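Local atomic coordinates of cell wall surface anchor family protein (Streptococcus agalactiae serogroup V, PDB entry 3PF2), a protein that forms, as the major pilin GBS80, the shaft of the type 1 pilus of group B Streptococcus and binds calcium, probably serving in adhesion to host surfaces. Residues G26-W31 and P135-I140; G182-V187 and T310-K315; N260-A265 and V290-Y295. One frame throughout, in Å; residues are numbered along the deposited sequence.

Contact 1 of 3, residues G26-W31 and P135-I140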
loop_
_atom_site.group_PDB
_atom_site.type_symbol
_atom_site.label_atom_id
_atom_site.label_comp_id
_atom_site.label_asym_id
_atom_site.label_seq_id
_atom_site.Cartn_x
_atom_site.Cartn_y
_atom_site.Cartn_z
ATOM N N GLY A 26 5.860 2.663 4.320
ATOM C CA GLY A 26 5.597 3.762 5.254
ATOM C C GLY A 26 4.792 4.932 4.716
ATOM O O GLY A 26 4.300 5.763 5.489
ATOM N N GLU A 27 4.636 4.993 3.396
ATOM C CA GLU A 27 3.897 6.068 2.736
ATOM C C GLU A 27 2.408 5.777 2.867
ATOM O O GLU A 27 1.937 4.749 2.380
ATOM C CB GLU A 27 4.334 6.124 1.268
ATOM C CG GLU A 27 3.688 7.144 0.355
ATOM C CD GLU A 27 4.439 7.276 -0.986
ATOM O OE1 GLU A 27 4.796 6.253 -1.670
ATOM O OE2 GLU A 27 4.689 8.427 -1.371
ATOM N N GLU A 28 1.673 6.652 3.545
ATOM C CA GLU A 28 0.248 6.389 3.776
ATOM C C GLU A 28 -0.569 6.618 2.501
ATOM O O GLU A 28 -0.300 7.546 1.733
ATOM C CB GLU A 28 -0.300 7.217 4.943
ATOM C CG GLU A 28 -1.737 6.829 5.331
ATOM C CD GLU A 28 -2.336 7.760 6.354
ATOM O OE1 GLU A 28 -2.016 7.597 7.549
ATOM O OE2 GLU A 28 -3.136 8.643 5.956
ATOM N N PHE A 29 -1.561 5.756 2.286
ATOM C CA PHE A 29 -2.481 5.864 1.155
ATOM C C PHE A 29 -3.840 5.306 1.596
ATOM O O PHE A 29 -3.957 4.725 2.669
ATOM C CB PHE A 29 -1.964 5.061 -0.059
ATOM C CG PHE A 29 -1.821 3.600 0.214
ATOM C CD1 PHE A 29 -2.896 2.729 0.020
ATOM C CD2 PHE A 29 -0.634 3.095 0.731
ATOM C CE1 PHE A 29 -2.760 1.364 0.325
ATOM C CE2 PHE A 29 -0.494 1.738 1.022
ATOM C CZ PHE A 29 -1.562 0.879 0.812
ATOM N N LYS A 30 -4.843 5.459 0.748
ATOM C CA LYS A 30 -6.185 4.975 1.070
ATOM C C LYS A 30 -6.597 3.778 0.237
ATOM O O LYS A 30 -6.414 3.783 -0.981
ATOM C CB LYS A 30 -7.208 6.075 0.864
ATOM C CG LYS A 30 -6.974 7.281 1.783
ATOM C CD LYS A 30 -8.078 8.286 1.635
ATOM C CE LYS A 30 -7.946 9.389 2.680
ATOM N NZ LYS A 30 -6.870 10.357 2.319
ATOM N N TRP A 31 -7.171 2.771 0.898
ATOM C CA TRP A 31 -8.011 1.781 0.220
ATOM C C TRP A 31 -9.426 2.350 0.247
ATOM O O TRP A 31 -9.748 3.177 1.116
ATOM C CB TRP A 31 -7.998 0.457 0.971
ATOM C CG TRP A 31 -6.667 -0.214 1.110
ATOM C CD1 TRP A 31 -5.852 -0.176 2.204
ATOM C CD2 TRP A 31 -6.013 -1.059 0.150
ATOM N NE1 TRP A 31 -4.726 -0.928 1.986
ATOM C CE2 TRP A 31 -4.799 -1.485 0.732
ATOM C CE3 TRP A 31 -6.342 -1.503 -1.151
ATOM C CZ2 TRP A 31 -3.901 -2.332 0.074
ATOM C CZ3 TRP A 31 -5.431 -2.345 -1.818
ATOM C CH2 TRP A 31 -4.235 -2.756 -1.194
ATOM N N PRO A 135 -13.195 5.070 3.043
ATOM C CA PRO A 135 -11.744 5.188 2.879
ATOM C C PRO A 135 -11.006 4.650 4.095
ATOM O O PRO A 135 -11.372 4.966 5.234
ATOM C CB PRO A 135 -11.513 6.703 2.720
ATOM C CG PRO A 135 -12.802 7.374 3.065
ATOM C CD PRO A 135 -13.809 6.326 3.502
ATOM N N VAL A 136 -9.999 3.810 3.862
ATOM C CA VAL A 136 -9.196 3.228 4.930
ATOM C C VAL A 136 -7.724 3.554 4.692
ATOM O O VAL A 136 -7.128 3.111 3.709
ATOM C CB VAL A 136 -9.412 1.700 5.067
ATOM C CG1 VAL A 136 -8.559 1.129 6.204
ATOM C CG2 VAL A 136 -10.894 1.407 5.328
ATOM N N ALA A 137 -7.148 4.333 5.598
ATOM C CA ALA A 137 -5.732 4.676 5.511
ATOM C C ALA A 137 -4.845 3.512 5.937
ATOM O O ALA A 137 -5.142 2.805 6.911
ATOM C CB ALA A 137 -5.445 5.921 6.343
ATOM N N SER A 138 -3.756 3.319 5.193
ATOM C CA SER A 138 -2.951 2.111 5.267
ATOM C C SER A 138 -1.525 2.435 4.832
ATOM O O SER A 138 -1.312 3.423 4.152
ATOM C CB SER A 138 -3.554 1.071 4.297
ATOM O OG SER A 138 -2.909 -0.188 4.387
ATOM N N THR A 139 -0.562 1.619 5.264
ATOM C CA THR A 139 0.803 1.672 4.711
ATOM C C THR A 139 1.235 0.260 4.342
ATOM O O THR A 139 0.674 -0.712 4.839
ATOM C CB THR A 139 1.834 2.239 5.713
ATOM O OG1 THR A 139 1.885 1.400 6.881
ATOM C CG2 THR A 139 1.490 3.667 6.126
ATOM N N ILE A 140 2.215 0.145 3.446
ATOM C CA ILE A 140 2.901 -1.117 3.238
ATOM C C ILE A 140 4.007 -1.182 4.301
ATOM O O ILE A 140 4.676 -0.184 4.545
ATOM C CB ILE A 140 3.555 -1.181 1.836
ATOM C CG1 ILE A 140 2.496 -1.042 0.727
ATOM C CG2 ILE A 140 4.359 -2.482 1.659
ATOM C CD1 ILE A 140 3.052 -0.959 -0.720
HETATM O O HOH W 1 3.116 2.360 1.920
#

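Contact 2 of 3, residues G182-V187 and T310-K315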
loop_
_atom_site.group_PDB
_atom_site.type_symbol
_atom_site.label_atom_id
_atom_site.label_comp_id
_atom_site.label_asym_id
_atom_site.label_seq_id
_atom_site.Cartn_x
_atom_site.Cartn_y
_atom_site.Cartn_z
ATOM N N GLY A 182 9.190 -2.101 -3.883
ATOM C CA GLY A 182 10.358 -2.788 -4.432
ATOM C C GLY A 182 11.654 -2.491 -3.704
ATOM O O GLY A 182 11.667 -1.781 -2.702
ATOM N N GLY A 183 12.752 -3.026 -4.226
ATOM C CA GLY A 183 14.064 -2.839 -3.621
ATOM C C GLY A 183 15.173 -2.966 -4.642
ATOM O O GLY A 183 14.924 -3.264 -5.817
ATOM N N LYS A 184 16.402 -2.738 -4.200
ATOM C CA LYS A 184 17.553 -2.888 -5.086
ATOM C C LYS A 184 18.764 -3.367 -4.308
ATOM O O LYS A 184 18.926 -3.027 -3.140
ATOM C CB LYS A 184 17.868 -1.566 -5.800
ATOM C CG LYS A 184 18.965 -1.695 -6.860
ATOM C CD LYS A 184 18.494 -2.438 -8.144
ATOM C CE LYS A 184 19.690 -2.578 -9.101
ATOM N NZ LYS A 184 19.382 -3.502 -10.222
ATOM N N ARG A 185 19.608 -4.157 -4.968
ATOM C CA ARG A 185 20.851 -4.666 -4.383
ATOM C C ARG A 185 22.021 -4.056 -5.140
ATOM O O ARG A 185 21.924 -3.817 -6.335
ATOM C CB ARG A 185 20.896 -6.195 -4.496
ATOM C CG ARG A 185 19.730 -6.868 -3.741
ATOM C CD ARG A 185 19.783 -8.395 -3.805
ATOM N NE ARG A 185 20.861 -8.921 -2.961
ATOM C CZ ARG A 185 21.772 -9.806 -3.351
ATOM N NH1 ARG A 185 21.754 -10.322 -4.575
ATOM N NH2 ARG A 185 22.709 -10.203 -2.497
ATOM N N PHE A 186 23.120 -3.829 -4.431
ATOM C CA PHE A 186 24.308 -3.217 -4.995
ATOM C C PHE A 186 25.564 -3.926 -4.511
ATOM O O PHE A 186 25.588 -4.507 -3.426
ATOM C CB PHE A 186 24.429 -1.769 -4.517
ATOM C CG PHE A 186 23.254 -0.913 -4.862
ATOM C CD1 PHE A 186 23.161 -0.341 -6.123
ATOM C CD2 PHE A 186 22.247 -0.691 -3.931
ATOM C CE1 PHE A 186 22.066 0.469 -6.467
ATOM C CE2 PHE A 186 21.131 0.117 -4.255
ATOM C CZ PHE A 186 21.048 0.697 -5.528
ATOM N N VAL A 187 26.624 -3.811 -5.300
ATOM C CA VAL A 187 27.956 -4.215 -4.847
ATOM C C VAL A 187 28.985 -3.189 -5.322
ATOM O O VAL A 187 28.987 -2.784 -6.502
ATOM C CB VAL A 187 28.303 -5.674 -5.267
ATOM C CG1 VAL A 187 28.274 -5.848 -6.788
ATOM C CG2 VAL A 187 29.649 -6.081 -4.667
ATOM N N THR A 310 20.364 -9.983 -9.229
ATOM C CA THR A 310 21.743 -9.569 -9.448
ATOM C C THR A 310 21.911 -8.121 -9.019
ATOM O O THR A 310 21.149 -7.263 -9.457
ATOM C CB THR A 310 22.126 -9.751 -10.908
ATOM O OG1 THR A 310 21.956 -11.133 -11.247
ATOM C CG2 THR A 310 23.579 -9.349 -11.145
ATOM N N PRO A 311 22.892 -7.843 -8.147
ATOM C CA PRO A 311 23.066 -6.438 -7.755
ATOM C C PRO A 311 23.684 -5.632 -8.887
ATOM O O PRO A 311 24.364 -6.207 -9.769
ATOM C CB PRO A 311 24.057 -6.526 -6.584
ATOM C CG PRO A 311 24.838 -7.771 -6.847
ATOM C CD PRO A 311 23.822 -8.736 -7.416
ATOM N N ASP A 312 23.453 -4.323 -8.876
ATOM C CA ASP A 312 24.205 -3.431 -9.756
ATOM C C ASP A 312 25.599 -3.284 -9.191
ATOM O O ASP A 312 25.764 -3.033 -7.991
ATOM C CB ASP A 312 23.579 -2.044 -9.810
ATOM C CG ASP A 312 22.402 -1.947 -10.771
ATOM O OD1 ASP A 312 21.979 -2.968 -11.348
ATOM O OD2 ASP A 312 21.899 -0.821 -10.922
ATOM N N THR A 313 26.597 -3.375 -10.062
ATOM C CA THR A 313 27.962 -3.088 -9.660
ATOM C C THR A 313 28.187 -1.581 -9.747
ATOM O O THR A 313 27.795 -0.947 -10.719
ATOM C CB THR A 313 28.968 -3.836 -10.558
ATOM O OG1 THR A 313 28.917 -5.225 -10.245
ATOM C CG2 THR A 313 30.389 -3.359 -10.308
ATOM N N ILE A 314 28.799 -1.015 -8.714
ATOM C CA ILE A 314 29.231 0.376 -8.750
ATOM C C ILE A 314 30.749 0.353 -8.697
ATOM O O ILE A 314 31.314 -0.215 -7.760
ATOM C CB ILE A 314 28.686 1.157 -7.553
ATOM C CG1 ILE A 314 27.149 1.165 -7.573
ATOM C CG2 ILE A 314 29.236 2.593 -7.567
ATOM C CD1 ILE A 314 26.527 1.682 -6.284
ATOM N N LYS A 315 31.394 0.950 -9.698
ATOM C CA LYS A 315 32.865 0.976 -9.766
ATOM C C LYS A 315 33.468 2.224 -9.109
ATOM O O LYS A 315 32.893 3.313 -9.170
ATOM C CB LYS A 315 33.336 0.944 -11.227
ATOM C CG LYS A 315 32.939 -0.284 -12.054
ATOM C CD LYS A 315 33.436 -0.083 -13.504
ATOM C CE LYS A 315 32.379 -0.386 -14.564
ATOM N NZ LYS A 315 32.649 -1.625 -15.370
HETATM O O HOH W 2 19.364 -0.579 -11.917
HETATM O O HOH W 3 19.430 -5.674 -7.761
HETATM O O HOH W 4 18.506 -6.301 -10.366
#

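Contact 3 of 3, residues N260-A265 and V290-Y295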
loop_
_atom_site.group_PDB
_atom_site.type_symbol
_atom_site.label_atom_id
_atom_site.label_comp_id
_atom_site.label_asym_id
_atom_site.label_seq_id
_atom_site.Cartn_x
_atom_site.Cartn_y
_atom_site.Cartn_z
ATOM N N ASN A 260 0.258 -2.184 -12.391
ATOM C CA ASN A 260 0.265 -3.412 -11.592
ATOM C C ASN A 260 1.675 -3.784 -11.150
ATOM O O ASN A 260 2.627 -3.043 -11.430
ATOM C CB ASN A 260 -0.469 -4.560 -12.306
ATOM C CG ASN A 260 0.253 -5.059 -13.538
ATOM O OD1 ASN A 260 1.456 -4.863 -13.714
ATOM N ND2 ASN A 260 -0.491 -5.745 -14.400
ATOM N N ALA A 261 1.808 -4.893 -10.428
ATOM C CA ALA A 261 3.084 -5.269 -9.816
ATOM C C ALA A 261 4.179 -5.619 -10.842
ATOM O O ALA A 261 5.358 -5.651 -10.489
ATOM C CB ALA A 261 2.885 -6.412 -8.803
ATOM N N GLU A 262 3.771 -5.867 -12.090
ATOM C CA GLU A 262 4.692 -6.074 -13.211
ATOM C C GLU A 262 5.012 -4.793 -13.985
ATOM O O GLU A 262 5.687 -4.846 -15.032
ATOM C CB GLU A 262 4.090 -7.079 -14.195
ATOM C CG GLU A 262 3.784 -8.410 -13.610
ATOM C CD GLU A 262 3.402 -9.420 -14.673
ATOM O OE1 GLU A 262 3.301 -9.041 -15.869
ATOM O OE2 GLU A 262 3.197 -10.593 -14.309
ATOM N N GLY A 263 4.530 -3.654 -13.479
ATOM C CA GLY A 263 4.550 -2.373 -14.196
ATOM C C GLY A 263 5.858 -1.603 -14.221
ATOM O O GLY A 263 6.870 -2.060 -13.690
ATOM N N THR A 264 5.820 -0.418 -14.827
ATOM C CA THR A 264 7.058 0.301 -15.182
ATOM C C THR A 264 7.960 0.623 -13.987
ATOM O O THR A 264 7.514 1.145 -12.961
ATOM C CB THR A 264 6.806 1.572 -16.015
ATOM O OG1 THR A 264 5.966 1.244 -17.134
ATOM C CG2 THR A 264 8.133 2.100 -16.564
ATOM N N ALA A 265 9.234 0.304 -14.174
ATOM C CA ALA A 265 10.270 0.581 -13.187
ATOM C C ALA A 265 10.413 2.082 -12.929
ATOM O O ALA A 265 10.062 2.916 -13.783
ATOM C CB ALA A 265 11.584 -0.018 -13.634
ATOM N N VAL A 290 14.261 0.500 -9.742
ATOM C CA VAL A 290 13.495 -0.435 -8.943
ATOM C C VAL A 290 12.356 -0.946 -9.817
ATOM O O VAL A 290 11.610 -0.148 -10.404
ATOM C CB VAL A 290 12.921 0.252 -7.688
ATOM C CG1 VAL A 290 12.006 -0.724 -6.924
ATOM C CG2 VAL A 290 14.065 0.714 -6.789
ATOM N N SER A 291 12.265 -2.270 -9.934
ATOM C CA SER A 291 11.257 -2.940 -10.766
ATOM C C SER A 291 10.661 -4.108 -9.995
ATOM O O SER A 291 10.994 -4.328 -8.837
ATOM C CB SER A 291 11.915 -3.481 -12.034
ATOM O OG SER A 291 12.756 -4.595 -11.727
ATOM N N GLN A 292 9.805 -4.890 -10.645
ATOM C CA GLN A 292 9.287 -6.086 -9.995
ATOM C C GLN A 292 10.403 -7.060 -9.585
ATOM O O GLN A 292 10.293 -7.747 -8.565
ATOM C CB GLN A 292 8.294 -6.797 -10.910
ATOM C CG GLN A 292 7.713 -8.059 -10.280
ATOM C CD GLN A 292 6.733 -8.758 -11.182
ATOM O OE1 GLN A 292 6.972 -8.916 -12.369
ATOM N NE2 GLN A 292 5.613 -9.170 -10.618
ATOM N N THR A 293 11.480 -7.088 -10.364
ATOM C CA THR A 293 12.499 -8.128 -10.222
ATOM C C THR A 293 13.887 -7.611 -9.826
ATOM O O THR A 293 14.891 -8.310 -10.009
ATOM C CB THR A 293 12.620 -8.987 -11.518
ATOM O OG1 THR A 293 12.958 -8.135 -12.634
ATOM C CG2 THR A 293 11.307 -9.710 -11.808
ATOM N N SER A 294 13.950 -6.410 -9.265
ATOM C CA SER A 294 15.248 -5.812 -8.912
ATOM C C SER A 294 15.739 -6.218 -7.521
ATOM O O SER A 294 16.832 -5.833 -7.105
ATOM C CB SER A 294 15.196 -4.271 -9.063
ATOM O OG SER A 294 14.114 -3.712 -8.335
ATOM N N TYR A 295 14.938 -7.004 -6.795
ATOM C CA TYR A 295 15.346 -7.464 -5.468
ATOM C C TYR A 295 15.196 -8.988 -5.391
ATOM O O TYR A 295 16.135 -9.690 -5.048
ATOM C CB TYR A 295 14.567 -6.774 -4.332
ATOM C CG TYR A 295 15.204 -7.057 -2.976
ATOM C CD1 TYR A 295 16.250 -6.266 -2.499
ATOM C CD2 TYR A 295 14.775 -8.126 -2.189
ATOM C CE1 TYR A 295 16.848 -6.527 -1.272
ATOM C CE2 TYR A 295 15.354 -8.391 -0.959
ATOM C CZ TYR A 295 16.400 -7.591 -0.510
ATOM O OH TYR A 295 16.989 -7.843 0.705
HETATM O O HOH W 5 8.644 -4.184 -13.214
#

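Contact 1 of 3, residues G26-W31 and P135-I140
Phe29 and Ser138 form a hydrogen-bonded antiparallel pair, as do Trp31 and Val136, while Lys30 faces Ala137 across the non-hydrogen-bonded position between them, joining neighbouring strands 29-35 and 132-140 in an antiparallel sheet of the Cna-B-like domain. Phe29 N donates a hydrogen bond to Ser138 O, 3.0 Å away, and Trp31 N and Val136 O are 2.8 Å apart; each pair is closed by the return bond. Gly26 N reaches Ile140 O at 3.1 Å, and a water bridges Glu27 O and Ile140 N next to that bond. Alpha C-H groups of Glu28, Lys30, Pro135 and Ala137 add contacts to carbonyl oxygens opposite.

The aromatic contacts lie on one face of the sheet. Phe29 CG sits between its own backbone N and carbonyl carbon (chi1 61°), which swings the ring across the partner strand: Ser138 O stands 3.5 Å above one ring face, toward the rim, and CE2 meets Ile140 CG1 at 4.1 Å. Trp31 presents its indole edge, and NE1 makes a weak hydrogen bond of 3.1 Å to Ser138 OG in the ring plane. Val13 and Val179 pack against both aromatic rings, and Lys11, a calcium ligand, makes a cation-pi contact with Trp31.

On the side of Lys30 and Ala137, the extended Glu28 lays its carboxylate end against Ala137 CB, and Lys30 CD runs beside Pro135 CB.

The chemistry is thus two-sided: a buried aromatic face in which the serine hydroxyl weakly accepts the indole N-H, and a side where a carboxylate meets a methyl and a lysine stem a proline.

Contact 2 of 3, residues G182-V187 and T310-K315
Val187 and Thr313, like Phe186 and Asp312, are bridged in parallel, joining strand 178-190 to the C-terminal strand 312-316 in the prealbumin-like, Ig-type part of the chain. Val187 is gripped at both ends of its main chain: its N donates to Asp312 O at 2.9 Å, and its O accepts from Ile314 N at 2.8 Å. With CG1 set between the backbone N and the carbonyl carbon (chi1 60°), that methyl touches Thr313 OG1 at 3.6 Å and also meets Pro311 CG.

Pro311, just ahead of the strand, turns toward strand 178-190, its CB 3.8 Å from Arg185 CB. The guanidinium of Arg185 bonds elsewhere, to Ala309 and Glu249.

Asp312 opens the pairing by donating its N to Arg185 O at 3.0 Å. Its side chain runs beside Phe186, whose ring is turned 79° from the carboxylate plane and also touches Ile314 CD1. Phe248 stacks on the Phe186 ring and Phe288 meets it edge-to-face. Lys184, bent at chi2 (73°), crosses the aspartate at about a right angle to make a salt bridge: NZ lies 2.9 Å from Asp312 OD1 and approaches it from above the carboxylate plane, while a water donates to Asp312 OD2 at 2.7 Å.

Contact 3 of 3, residues N260-A265 and V290-Y295
The amide of Gln292 and the carboxylate of Glu262 are the flat groups of this contact, and they do not stack: the two side chains lie side by side and point the same way, with their planes turned 55° apart. Ala261 O stands above the amide plane, 3.5 Å from Gln292 CD, and Glu262 CG slants in toward the amide, coming 3.5 Å from Gln292 OE1. The carboxylate itself is carried onward by the extended glutamate chain, so it is the methylene stem that meets the amide.

Gln292 has the largest share of the buried surface. Its CG is anti to the backbone N (chi1 -180°) and the next torsion is also extended, which stretches the chain along the peptide of Ala261; CB approaches Ala261 O to 3.2 Å. That carbonyl is also hydrogen-bonded to Tyr255 OH, outside the two segments.

Farther along, Ala265 CB rests 3.8 Å from Ser291 CB, and the alpha carbon of Ala265 lies close to Val290 O. A water spans the two loops, donating to Gly263 O at 2.8 Å and accepting from Gln292 N.

Each loop also has bonds of its own. Gly263 N returns to Asn260 O in one turn, whereas in the other Ser294 OG receives a nearly straight bond from Ser291 N (2.8 Å) and Ser291 OG accepts from Thr293 N.

The arrangement is thus two type I beta turns, one incorporating an ST turn, packed together where strands 266-274 and 286-290 of the prealbumin-like domain pair through Val266 and Val290.

Contact 1 is the most buried of the three and lies near the centre of the chain, in the Cna-B-like domain, while contacts 2 and 3 are partly buried and belong to the prealbumin-like part. Contacts 1 and 2 both join strands, antiparallel in the first and parallel in the second; contact 3 joins loops and relies on packing and a water instead of direct bonds. Aromatic rings occur in both strand pairings, but a salt bridge spans only contact 2. Contacts 2 and 3 touch, Gly183 O lying 2.7 Å from Ser294 OG in a probable hydrogen bond. Strand 178-190, which supplies contact 2, also sends Val179 against the rings of contact 1.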